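Local coordinates for protein succinate-semialdehyde dehydrogenase (Synechococcus sp., PDB 4ITA) that probably oxidises succinic semialdehyde to succinate, using the nicotinamide cofactor NADP(H) bound by its Rossmann-type domain, at residues 20-25 against 185-190; 102-107 against 118-123; 260-265 against 304-309. All blocks are in the same frame, centred on the assembly; numbering follows the deposited sequence.

Contact 1. Residues 20-25 against 185-190. With NDP (NADPH dihydro-nicotinamide-adenine-dinucleotide phosphate), chain C; EDO (1,2-ethanediol), chain H.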
loop_
_atom_site.group_PDB
_atom_site.type_symbol
_atom_site.label_atom_id
_atom_site.label_comp_id
_atom_site.label_asym_id
_atom_site.label_seq_id
_atom_site.Cartn_x
_atom_site.Cartn_y
_atom_site.Cartn_z
ATOM N N LYS A 20 3.460 25.582 22.592
ATOM C CA LYS A 20 4.801 25.560 22.036
ATOM C C LYS A 20 4.961 24.294 21.201
ATOM O O LYS A 20 4.623 23.199 21.649
ATOM C CB LYS A 20 5.832 25.575 23.171
ATOM C CG LYS A 20 7.261 25.903 22.753
ATOM C CD LYS A 20 8.178 26.025 23.976
ATOM C CE LYS A 20 9.569 26.521 23.599
ATOM N NZ LYS A 20 10.280 25.570 22.693
ATOM N N ALA A 21 5.457 24.447 19.984
ATOM C CA ALA A 21 5.768 23.295 19.153
ATOM C C ALA A 21 6.997 22.592 19.702
ATOM O O ALA A 21 7.887 23.226 20.274
ATOM C CB ALA A 21 6.004 23.724 17.718
ATOM N N LEU A 22 7.053 21.281 19.529
ATOM C CA LEU A 22 8.250 20.530 19.889
ATOM C C LEU A 22 9.421 20.947 19.020
ATOM O O LEU A 22 9.248 21.298 17.852
ATOM C CB LEU A 22 8.027 19.036 19.674
ATOM C CG LEU A 22 6.928 18.354 20.481
ATOM C CD1 LEU A 22 6.927 16.873 20.146
ATOM C CD2 LEU A 22 7.099 18.592 21.986
ATOM N N THR A 23 10.621 20.898 19.581
ATOM C CA THR A 23 11.826 21.059 18.780
ATOM C C THR A 23 12.206 19.730 18.128
ATOM O O THR A 23 11.749 18.666 18.557
ATOM C CB THR A 23 13.009 21.494 19.650
ATOM O OG1 THR A 23 13.310 20.437 20.571
ATOM C CG2 THR A 23 12.694 22.782 20.411
ATOM N N PRO A 24 13.057 19.771 17.096
ATOM C CA PRO A 24 13.585 18.520 16.541
ATOM C C PRO A 24 14.211 17.578 17.578
ATOM O O PRO A 24 14.023 16.362 17.475
ATOM C CB PRO A 24 14.626 19.009 15.534
ATOM C CG PRO A 24 14.036 20.278 15.030
ATOM C CD PRO A 24 13.362 20.922 16.225
ATOM N N ALA A 25 14.927 18.114 18.561
ATOM C CA ALA A 25 15.492 17.268 19.609
ATOM C C ALA A 25 14.394 16.590 20.437
ATOM O O ALA A 25 14.508 15.412 20.804
ATOM C CB ALA A 25 16.419 18.080 20.508
ATOM N N LEU A 185 2.248 14.453 19.058
ATOM C CA LEU A 185 3.313 15.399 18.734
ATOM C C LEU A 185 2.698 16.740 18.410
ATOM O O LEU A 185 2.027 16.892 17.381
ATOM C CB LEU A 185 4.139 14.911 17.539
ATOM C CG LEU A 185 4.683 13.482 17.604
ATOM C CD1 LEU A 185 5.488 13.177 16.351
ATOM C CD2 LEU A 185 5.535 13.265 18.846
ATOM N N LEU A 186 2.922 17.724 19.277
ATOM C CA LEU A 186 2.481 19.088 18.996
ATOM C C LEU A 186 3.492 19.717 18.052
ATOM O O LEU A 186 4.433 20.381 18.480
ATOM C CB LEU A 186 2.340 19.902 20.286
ATOM C CG LEU A 186 1.231 19.430 21.235
ATOM C CD1 LEU A 186 1.117 20.403 22.417
ATOM C CD2 LEU A 186 -0.104 19.274 20.524
ATOM N N ILE A 187 3.314 19.454 16.761
ATOM C CA ILE A 187 4.244 19.917 15.738
ATOM C C ILE A 187 3.495 20.404 14.513
ATOM O O ILE A 187 2.352 19.995 14.270
ATOM C CB ILE A 187 5.249 18.809 15.320
ATOM C CG1 ILE A 187 4.538 17.619 14.653
ATOM C CG2 ILE A 187 6.104 18.372 16.512
ATOM C CD1 ILE A 187 5.489 16.534 14.139
ATOM N N GLY A 188 4.142 21.276 13.749
ATOM C CA GLY A 188 3.557 21.816 12.538
ATOM C C GLY A 188 3.847 20.949 11.331
ATOM O O GLY A 188 4.622 19.988 11.394
ATOM N N ALA A 189 3.237 21.314 10.207
ATOM C CA ALA A 189 3.393 20.549 8.978
ATOM C C ALA A 189 4.851 20.429 8.530
ATOM O O ALA A 189 5.267 19.380 8.028
ATOM C CB ALA A 189 2.530 21.148 7.859
ATOM N N SER A 190 5.635 21.490 8.728
ATOM C CA SER A 190 7.041 21.488 8.306
ATOM C C SER A 190 7.908 20.499 9.084
ATOM O O SER A 190 9.029 20.192 8.675
ATOM C CB SER A 190 7.651 22.888 8.422
ATOM O OG SER A 190 7.753 23.284 9.782
HETATM P PA NDP C . -5.011 19.605 5.455
HETATM O O1A NDP C . -4.477 18.615 4.461
HETATM O O2A NDP C . -4.690 21.066 5.302
HETATM O O5B NDP C . -4.522 19.167 6.914
HETATM C C5B NDP C . -4.648 17.820 7.387
HETATM C C4B NDP C . -3.440 17.431 8.236
HETATM O O4B NDP C . -2.275 17.424 7.405
HETATM C C3B NDP C . -3.132 18.424 9.350
HETATM O O3B NDP C . -2.541 17.716 10.447
HETATM C C2B NDP C . -2.092 19.327 8.716
HETATM O O2B NDP C . -1.248 19.975 9.659
HETATM C C1B NDP C . -1.293 18.300 7.961
HETATM N N9A NDP C . -0.523 18.819 6.821
HETATM C C8A NDP C . -0.869 19.778 5.940
HETATM N N7A NDP C . 0.105 19.934 5.013
HETATM C C5A NDP C . 1.073 19.046 5.292
HETATM C C6A NDP C . 2.378 18.667 4.728
HETATM N N6A NDP C . 2.845 19.294 3.630
HETATM N N1A NDP C . 3.062 17.686 5.346
HETATM C C2A NDP C . 2.603 17.053 6.434
HETATM N N3A NDP C . 1.428 17.347 7.008
HETATM C C4A NDP C . 0.649 18.313 6.481
HETATM O O3 NDP C . -6.609 19.309 5.463
HETATM P PN NDP C . -7.919 20.246 5.676
HETATM O O1N NDP C . -7.777 21.576 4.969
HETATM O O2N NDP C . -8.272 20.190 7.137
HETATM O O5D NDP C . -9.022 19.396 4.868
HETATM C C5D NDP C . -9.418 18.110 5.324
HETATM C C4D NDP C . -9.373 17.123 4.171
HETATM O O4D NDP C . -9.370 15.781 4.681
HETATM C C3D NDP C . -10.579 17.220 3.259
HETATM O O3D NDP C . -10.171 17.123 1.889
HETATM C C2D NDP C . -11.400 16.028 3.713
HETATM O O2D NDP C . -12.310 15.626 2.690
HETATM C C1D NDP C . -10.324 14.992 3.966
HETATM N N1N NDP C . -10.859 13.903 4.795
HETATM C C2N NDP C . -10.637 12.621 4.456
HETATM C C3N NDP C . -11.489 11.621 4.923
HETATM C C7N NDP C . -11.256 10.177 4.593
HETATM O O7N NDP C . -11.338 9.351 5.500
HETATM N N7N NDP C . -10.976 9.821 3.342
HETATM C C4N NDP C . -12.691 11.959 5.773
HETATM C C5N NDP C . -12.486 13.249 6.421
HETATM C C6N NDP C . -11.578 14.169 5.905
HETATM P P2B NDP C . -1.466 21.514 10.067
HETATM O O1X NDP C . -0.349 21.739 11.044
HETATM O O2X NDP C . -1.315 22.325 8.801
HETATM O O3X NDP C . -2.820 21.647 10.695
HETATM C C1 EDO H . 11.911 22.058 12.723
HETATM O O1 EDO H . 11.125 21.021 13.328
HETATM C C2 EDO H . 11.406 22.326 11.313
HETATM O O2 EDO H . 10.142 22.999 11.361
#

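Contact 2. Residues 102-107 against 118-123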
loop_
_atom_site.group_PDB
_atom_site.type_symbol
_atom_site.label_atom_id
_atom_site.label_comp_id
_atom_site.label_asym_id
_atom_site.label_seq_id
_atom_site.Cartn_x
_atom_site.Cartn_y
_atom_site.Cartn_z
ATOM N N GLN A 102 -8.555 -12.407 16.216
ATOM C CA GLN A 102 -9.011 -13.312 15.164
ATOM C C GLN A 102 -8.536 -12.834 13.803
ATOM O O GLN A 102 -8.116 -13.632 12.966
ATOM C CB GLN A 102 -10.539 -13.400 15.163
ATOM C CG GLN A 102 -11.143 -13.879 16.485
ATOM C CD GLN A 102 -11.559 -12.740 17.405
ATOM O OE1 GLN A 102 -10.731 -11.939 17.835
ATOM N NE2 GLN A 102 -12.850 -12.661 17.709
ATOM N N PHE A 103 -8.603 -11.525 13.590
ATOM C CA PHE A 103 -8.197 -10.920 12.327
ATOM C C PHE A 103 -6.707 -11.082 12.052
ATOM O O PHE A 103 -6.282 -10.986 10.907
ATOM C CB PHE A 103 -8.552 -9.433 12.323
ATOM C CG PHE A 103 -10.015 -9.140 12.091
ATOM C CD1 PHE A 103 -10.946 -10.152 11.880
ATOM C CD2 PHE A 103 -10.453 -7.822 12.076
ATOM C CE1 PHE A 103 -12.293 -9.841 11.659
ATOM C CE2 PHE A 103 -11.779 -7.510 11.852
ATOM C CZ PHE A 103 -12.701 -8.518 11.647
ATOM N N LEU A 104 -5.918 -11.312 13.098
ATOM C CA LEU A 104 -4.469 -11.446 12.962
ATOM C C LEU A 104 -3.961 -12.876 13.160
ATOM O O LEU A 104 -2.751 -13.107 13.184
ATOM C CB LEU A 104 -3.755 -10.492 13.924
ATOM C CG LEU A 104 -3.926 -9.001 13.624
ATOM C CD1 LEU A 104 -3.307 -8.159 14.730
ATOM C CD2 LEU A 104 -3.290 -8.646 12.277
ATOM N N ALA A 105 -4.881 -13.828 13.299
ATOM C CA ALA A 105 -4.511 -15.232 13.490
ATOM C C ALA A 105 -3.775 -15.808 12.280
ATOM O O ALA A 105 -3.979 -15.366 11.144
ATOM C CB ALA A 105 -5.748 -16.061 13.791
ATOM N N ASN A 106 -2.917 -16.799 12.533
ATOM C CA ASN A 106 -2.214 -17.486 11.452
ATOM C C ASN A 106 -3.188 -18.011 10.411
ATOM O O ASN A 106 -4.247 -18.539 10.754
ATOM C CB ASN A 106 -1.429 -18.682 11.982
ATOM C CG ASN A 106 -0.309 -18.297 12.919
ATOM O OD1 ASN A 106 0.066 -17.128 13.044
ATOM N ND2 ASN A 106 0.250 -19.300 13.586
ATOM N N GLU A 107 -2.820 -17.882 9.144
ATOM C CA GLU A 107 -3.614 -18.459 8.065
ATOM C C GLU A 107 -2.792 -19.542 7.381
ATOM O O GLU A 107 -1.760 -19.259 6.774
ATOM C CB GLU A 107 -4.062 -17.375 7.082
ATOM C CG GLU A 107 -5.031 -16.381 7.729
ATOM C CD GLU A 107 -5.374 -15.181 6.859
ATOM O OE1 GLU A 107 -4.521 -14.748 6.059
ATOM O OE2 GLU A 107 -6.502 -14.665 6.994
ATOM N N VAL A 118 0.812 -17.915 6.898
ATOM C CA VAL A 118 1.146 -16.513 7.056
ATOM C C VAL A 118 0.784 -16.115 8.481
ATOM O O VAL A 118 -0.309 -16.445 8.967
ATOM C CB VAL A 118 0.375 -15.635 6.049
ATOM C CG1 VAL A 118 0.686 -14.157 6.267
ATOM C CG2 VAL A 118 0.708 -16.048 4.610
ATOM N N CYS A 119 1.706 -15.441 9.159
ATOM C CA CYS A 119 1.403 -14.841 10.455
ATOM C C CYS A 119 1.529 -13.336 10.315
ATOM O O CYS A 119 2.039 -12.842 9.304
ATOM C CB CYS A 119 2.296 -15.399 11.569
ATOM S SG CYS A 119 4.045 -15.048 11.415
ATOM N N TYR A 120 1.041 -12.609 11.310
ATOM C CA TYR A 120 0.933 -11.167 11.199
ATOM C C TYR A 120 1.600 -10.532 12.399
ATOM O O TYR A 120 1.247 -10.816 13.536
ATOM C CB TYR A 120 -0.537 -10.753 11.060
ATOM C CG TYR A 120 -1.168 -11.363 9.829
ATOM C CD1 TYR A 120 -1.010 -10.769 8.581
ATOM C CD2 TYR A 120 -1.883 -12.558 9.905
ATOM C CE1 TYR A 120 -1.566 -11.338 7.446
ATOM C CE2 TYR A 120 -2.433 -13.134 8.772
ATOM C CZ TYR A 120 -2.267 -12.522 7.547
ATOM O OH TYR A 120 -2.821 -13.095 6.415
ATOM N N GLN A 121 2.598 -9.700 12.139
ATOM C CA GLN A 121 3.381 -9.087 13.201
ATOM C C GLN A 121 3.467 -7.582 12.967
ATOM O O GLN A 121 3.478 -7.124 11.827
ATOM C CB GLN A 121 4.776 -9.704 13.226
ATOM C CG GLN A 121 4.774 -11.190 13.571
ATOM C CD GLN A 121 6.175 -11.728 13.753
ATOM O OE1 GLN A 121 7.045 -11.509 12.915
ATOM N NE2 GLN A 121 6.414 -12.397 14.874
ATOM N N PRO A 122 3.522 -6.792 14.039
ATOM C CA PRO A 122 3.562 -5.335 13.898
ATOM C C PRO A 122 4.856 -4.851 13.233
ATOM O O PRO A 122 5.908 -5.497 13.329
ATOM C CB PRO A 122 3.487 -4.851 15.347
ATOM C CG PRO A 122 4.093 -5.968 16.134
ATOM C CD PRO A 122 3.591 -7.209 15.445
ATOM N N LEU A 123 4.772 -3.716 12.557
ATOM C CA LEU A 123 5.935 -3.118 11.912
ATOM C C LEU A 123 6.819 -2.319 12.868
ATOM O O LEU A 123 8.038 -2.325 12.734
ATOM C CB LEU A 123 5.499 -2.218 10.755
ATOM C CG LEU A 123 4.848 -2.900 9.555
ATOM C CD1 LEU A 123 4.418 -1.838 8.565
ATOM C CD2 LEU A 123 5.788 -3.905 8.914
HETATM O O HOH W 1 -0.417 -14.419 13.211
#

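Contact 3. Residues 260-265 against 304-309. With NDP (NADPH dihydro-nicotinamide-adenine-dinucleotide phosphate), chain C.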
loop_
_atom_site.group_PDB
_atom_site.type_symbol
_atom_site.label_atom_id
_atom_site.label_comp_id
_atom_site.label_asym_id
_atom_site.label_seq_id
_atom_site.Cartn_x
_atom_site.Cartn_y
_atom_site.Cartn_z
ATOM N N ASN A 260 -21.136 20.676 9.734
ATOM C CA ASN A 260 -21.098 21.979 9.061
ATOM C C ASN A 260 -20.596 21.875 7.620
ATOM O O ASN A 260 -19.956 22.788 7.095
ATOM C CB ASN A 260 -20.285 22.990 9.884
ATOM C CG ASN A 260 -20.741 23.053 11.331
ATOM O OD1 ASN A 260 -21.922 22.869 11.620
ATOM N ND2 ASN A 260 -19.808 23.289 12.248
ATOM N N GLY A 261 -20.898 20.738 7.002
ATOM C CA GLY A 261 -20.505 20.460 5.636
ATOM C C GLY A 261 -19.109 19.896 5.480
ATOM O O GLY A 261 -18.733 19.477 4.388
ATOM N N GLN A 262 -18.335 19.886 6.564
ATOM C CA GLN A 262 -16.913 19.555 6.488
ATOM C C GLN A 262 -16.655 18.065 6.649
ATOM O O GLN A 262 -16.055 17.606 7.627
ATOM C CB GLN A 262 -16.138 20.370 7.523
ATOM C CG GLN A 262 -16.323 21.875 7.326
ATOM C CD GLN A 262 -16.062 22.685 8.576
ATOM O OE1 GLN A 262 -15.363 23.700 8.534
ATOM N NE2 GLN A 262 -16.630 22.247 9.700
ATOM N N SER A 263 -17.132 17.296 5.679
ATOM C CA SER A 263 -16.893 15.863 5.675
ATOM C C SER A 263 -16.442 15.412 4.314
ATOM O O SER A 263 -16.963 15.849 3.284
ATOM C CB SER A 263 -18.142 15.084 6.057
ATOM O OG SER A 263 -17.871 13.692 5.937
ATOM N N CYS A 264 -15.479 14.509 4.306
ATOM C CA CYS A 264 -14.988 13.919 3.079
ATOM C C CYS A 264 -16.072 13.160 2.307
ATOM O O CYS A 264 -16.003 13.068 1.085
ATOM C CB CYS A 264 -13.818 12.988 3.402
ATOM S SG CYS A 264 -14.201 11.716 4.642
ATOM N N ILE A 265 -17.047 12.611 3.031
ATOM C CA ILE A 265 -18.142 11.850 2.426
ATOM C C ILE A 265 -19.473 12.590 2.524
ATOM O O ILE A 265 -20.540 11.972 2.483
ATOM C CB ILE A 265 -18.297 10.426 3.036
ATOM C CG1 ILE A 265 -18.340 10.490 4.567
ATOM C CG2 ILE A 265 -17.178 9.498 2.558
ATOM C CD1 ILE A 265 -18.677 9.163 5.253
ATOM N N GLY A 304 -23.089 25.042 12.946
ATOM C CA GLY A 304 -22.156 25.936 13.615
ATOM C C GLY A 304 -21.268 26.639 12.602
ATOM O O GLY A 304 -21.495 26.548 11.397
ATOM N N PRO A 305 -20.233 27.337 13.080
ATOM C CA PRO A 305 -19.304 28.016 12.178
ATOM C C PRO A 305 -18.405 27.001 11.476
ATOM O O PRO A 305 -18.224 25.894 11.987
ATOM C CB PRO A 305 -18.453 28.859 13.137
ATOM C CG PRO A 305 -18.417 28.023 14.395
ATOM C CD PRO A 305 -19.789 27.398 14.487
ATOM N N LEU A 306 -17.852 27.372 10.330
ATOM C CA LEU A 306 -16.766 26.600 9.741
ATOM C C LEU A 306 -15.563 26.655 10.680
ATOM O O LEU A 306 -15.463 27.548 11.523
ATOM C CB LEU A 306 -16.407 27.151 8.364
ATOM C CG LEU A 306 -17.565 27.136 7.365
ATOM C CD1 LEU A 306 -17.118 27.751 6.054
ATOM C CD2 LEU A 306 -18.084 25.714 7.151
ATOM N N ALA A 307 -14.637 25.719 10.535
ATOM C CA ALA A 307 -13.619 25.549 11.570
ATOM C C ALA A 307 -12.573 26.650 11.613
ATOM O O ALA A 307 -12.012 26.924 12.672
ATOM C CB ALA A 307 -12.946 24.214 11.441
ATOM N N THR A 308 -12.267 27.250 10.465
ATOM C CA THR A 308 -11.182 28.229 10.396
ATOM C C THR A 308 -11.528 29.383 9.470
ATOM O O THR A 308 -12.395 29.262 8.604
ATOM C CB THR A 308 -9.854 27.612 9.878
ATOM O OG1 THR A 308 -9.939 27.399 8.466
ATOM C CG2 THR A 308 -9.513 26.292 10.583
ATOM N N GLU A 309 -10.838 30.506 9.639
ATOM C CA GLU A 309 -11.040 31.636 8.735
ATOM C C GLU A 309 -10.626 31.282 7.307
ATOM O O GLU A 309 -11.234 31.753 6.342
ATOM C CB GLU A 309 -10.294 32.878 9.229
ATOM C CG GLU A 309 -10.588 34.139 8.406
ATOM C CD GLU A 309 -10.370 35.429 9.185
ATOM O OE1 GLU A 309 -9.979 35.357 10.367
ATOM O OE2 GLU A 309 -10.606 36.513 8.614
HETATM P PA NDP C . -5.011 19.605 5.455
HETATM O O1A NDP C . -4.477 18.615 4.461
HETATM O O2A NDP C . -4.690 21.066 5.302
HETATM O O5B NDP C . -4.522 19.167 6.914
HETATM C C5B NDP C . -4.648 17.820 7.387
HETATM C C4B NDP C . -3.440 17.431 8.236
HETATM O O4B NDP C . -2.275 17.424 7.405
HETATM C C3B NDP C . -3.132 18.424 9.350
HETATM O O3B NDP C . -2.541 17.716 10.447
HETATM C C2B NDP C . -2.092 19.327 8.716
HETATM O O2B NDP C . -1.248 19.975 9.659
HETATM C C1B NDP C . -1.293 18.300 7.961
HETATM N N9A NDP C . -0.523 18.819 6.821
HETATM C C8A NDP C . -0.869 19.778 5.940
HETATM N N7A NDP C . 0.105 19.934 5.013
HETATM C C5A NDP C . 1.073 19.046 5.292
HETATM C C6A NDP C . 2.378 18.667 4.728
HETATM N N6A NDP C . 2.845 19.294 3.630
HETATM N N1A NDP C . 3.062 17.686 5.346
HETATM C C2A NDP C . 2.603 17.053 6.434
HETATM N N3A NDP C . 1.428 17.347 7.008
HETATM C C4A NDP C . 0.649 18.313 6.481
HETATM O O3 NDP C . -6.609 19.309 5.463
HETATM P PN NDP C . -7.919 20.246 5.676
HETATM O O1N NDP C . -7.777 21.576 4.969
HETATM O O2N NDP C . -8.272 20.190 7.137
HETATM O O5D NDP C . -9.022 19.396 4.868
HETATM C C5D NDP C . -9.418 18.110 5.324
HETATM C C4D NDP C . -9.373 17.123 4.171
HETATM O O4D NDP C . -9.370 15.781 4.681
HETATM C C3D NDP C . -10.579 17.220 3.259
HETATM O O3D NDP C . -10.171 17.123 1.889
HETATM C C2D NDP C . -11.400 16.028 3.713
HETATM O O2D NDP C . -12.310 15.626 2.690
HETATM C C1D NDP C . -10.324 14.992 3.966
HETATM N N1N NDP C . -10.859 13.903 4.795
HETATM C C2N NDP C . -10.637 12.621 4.456
HETATM C C3N NDP C . -11.489 11.621 4.923
HETATM C C7N NDP C . -11.256 10.177 4.593
HETATM O O7N NDP C . -11.338 9.351 5.500
HETATM N N7N NDP C . -10.976 9.821 3.342
HETATM C C4N NDP C . -12.691 11.959 5.773
HETATM C C5N NDP C . -12.486 13.249 6.421
HETATM C C6N NDP C . -11.578 14.169 5.905
HETATM P P2B NDP C . -1.466 21.514 10.067
HETATM O O1X NDP C . -0.349 21.739 11.044
HETATM O O2X NDP C . -1.315 22.325 8.801
HETATM O O3X NDP C . -2.820 21.647 10.695
HETATM O O HOH W 2 -16.967 23.576 12.146
#

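Contact 1. Residues 20-25 against 185-190
With CG anti to its own carbonyl carbon (chi1 -62°) and CD1 extending the chain, Leu22 reaches over Ile187, whose chi1 of 64° sets CG1 between N and C and turns the branch methyl CG2 to the leucine. That methyl lies 3.8 Å from Leu22 CB and also touches Leu22 CD1, so the isoleucine meets the leucine along its length. The far end of the same side chain meets Leu185 at about a right angle, Leu22 CD1 standing 4.1 Å from Leu185 CD2. Beside this apolar patch the backbones are joined by one hydrogen bond, Leu22 N to Leu186 O at 3.0 Å, nearly straight at 162°. Leu186 O takes a second, softer contact from Ala21 CA at 3.3 Å, a CA-H...O approach that shares the same oxygen. Leu186 is the centre of an inverse gamma turn, closed by a weak bond from Ile187 N to Leu185 O. Further along, Ala189 CB packs 3.6 Å from C5A of the NADPH adenine, so this loop belongs to the cofactor pocket. Ile187 O accepts from Lys156 NZ, a lysine that also binds the cofactor. The 185-190 loop leaves strand 182-185 of the cofactor-binding sheet and leads to helix 192-197, whereas 20-25 runs into helix 24-41, capped at its start by Thr23; Ile27 and Lys30 of that helix also touch the Leu22 side chain, and Gln191, just before helix 192-197, accepts from Gly188 N and donates to Leu22 O.

Contact 2. Residues 102-107 against 118-123
Glu107 and Val118 form an antiparallel hydrogen-bonded pair at the base of a beta hairpin, and Tyr120, two residues farther along the strand, lies across the chain that leads into it. The pair is closed by Glu107 N to Val118 O and Val118 N to Glu107 O, each 2.9 Å; Val118 O is touched again by Asn106 CA in a CA-H...O contact. Tyr120 can be followed outward from its CB, which packs 3.7 Å from Leu104 CD2. With CG anti to the carbonyl carbon (chi1 -60°), the ring lies along the backbone carbonyls of the 102-107 turn, and they meet its edge rather than a face: CD2 is 3.4 Å from Leu104 O, and CE2 is 3.6 Å from Ala105 O. At the tip, Tyr120 OH donates to Glu107 OE1; the modelled 2.4 Å is very short and its exact value doubtful. The carboxylate stands nearly upright to the ring, their planes 83° apart. Its other oxygen, OE2, forms a salt bridge with Arg445, which also makes a cation-pi contact with the Tyr120 ring, so carboxylate, ring and guanidinium hold one another in place. Strand 448-455 pairs with the other edge of 115-129, and Pro426 of the second subunit packs on Val118, consistent with the oligomerisation role of this region in aldehyde dehydrogenases. Asn106 splits its amide: ND2 turns to Tyr108 OH, while OD1 accepts from a bridging water. That water also donates to Leu104 O, at 2.7 Å from it, and accepts from Tyr120 N across 3.0 Å.

Contact 3. Residues 260-265 against 304-309
Gln262 and Asn260 hold the 304-309 loop with their side-chain amides, their oxygens gripping its backbone directly and their NH2 groups sharing a buried water. The tight part is at Gln262, whose chain runs extended beyond CG so that OE1 accepts from Ala307 N at 2.9 Å, in the carbonyl plane and on a lone pair. The same oxygen lies 3.4 Å from Leu306 CA, and Leu306 CD2 comes to 3.5 Å from Asn260 O. The hydrogen bond from Gly304 N to Asn260 OD1, 2.8 Å, is less well directed, its donor 52° out of the carbonyl plane. On the looser side the water accepts from Asn260 ND2 and Gln262 NE2 and donates to Pro305 O, 2.6 Å away. A leucine in place of Asn260 would probably leave Gly304 N without its acceptor and the water short of a donor. Asn260 ND2 also donates to Gly76 O. Cys264 SG is bonded covalently to C4N of the cofactor at 1.9 Å, consistent with the nucleophilic cysteine of aldehyde dehydrogenases. The 260-265 loop links helix 245-257 to strand 267-273, while 304-309 enters helix 309-325, capped by Thr308, and Ile311 of that helix packs on both Gln262 and Leu306.

How the contacts relate
Contacts 1 and 3 both touch the bound NADPH, but at its two ends: 185-190 lies against the adenine, whereas 260-265 carries the cysteine joined to the nicotinamide ring. Their centres are 25 Å apart and their nearest atoms about 13 Å, with the extended cofactor running between them. A thiol held in such an adduct would be consistent with cofactor-dependent protection from oxidation. Contact 2 does not touch the cofactor; along the chain it is nested between the segments of contact 1, with centres 34 Å apart, and it reaches the second subunit. From contact 3 its centre is 38 Å away, on the opposite side of the chain's centre.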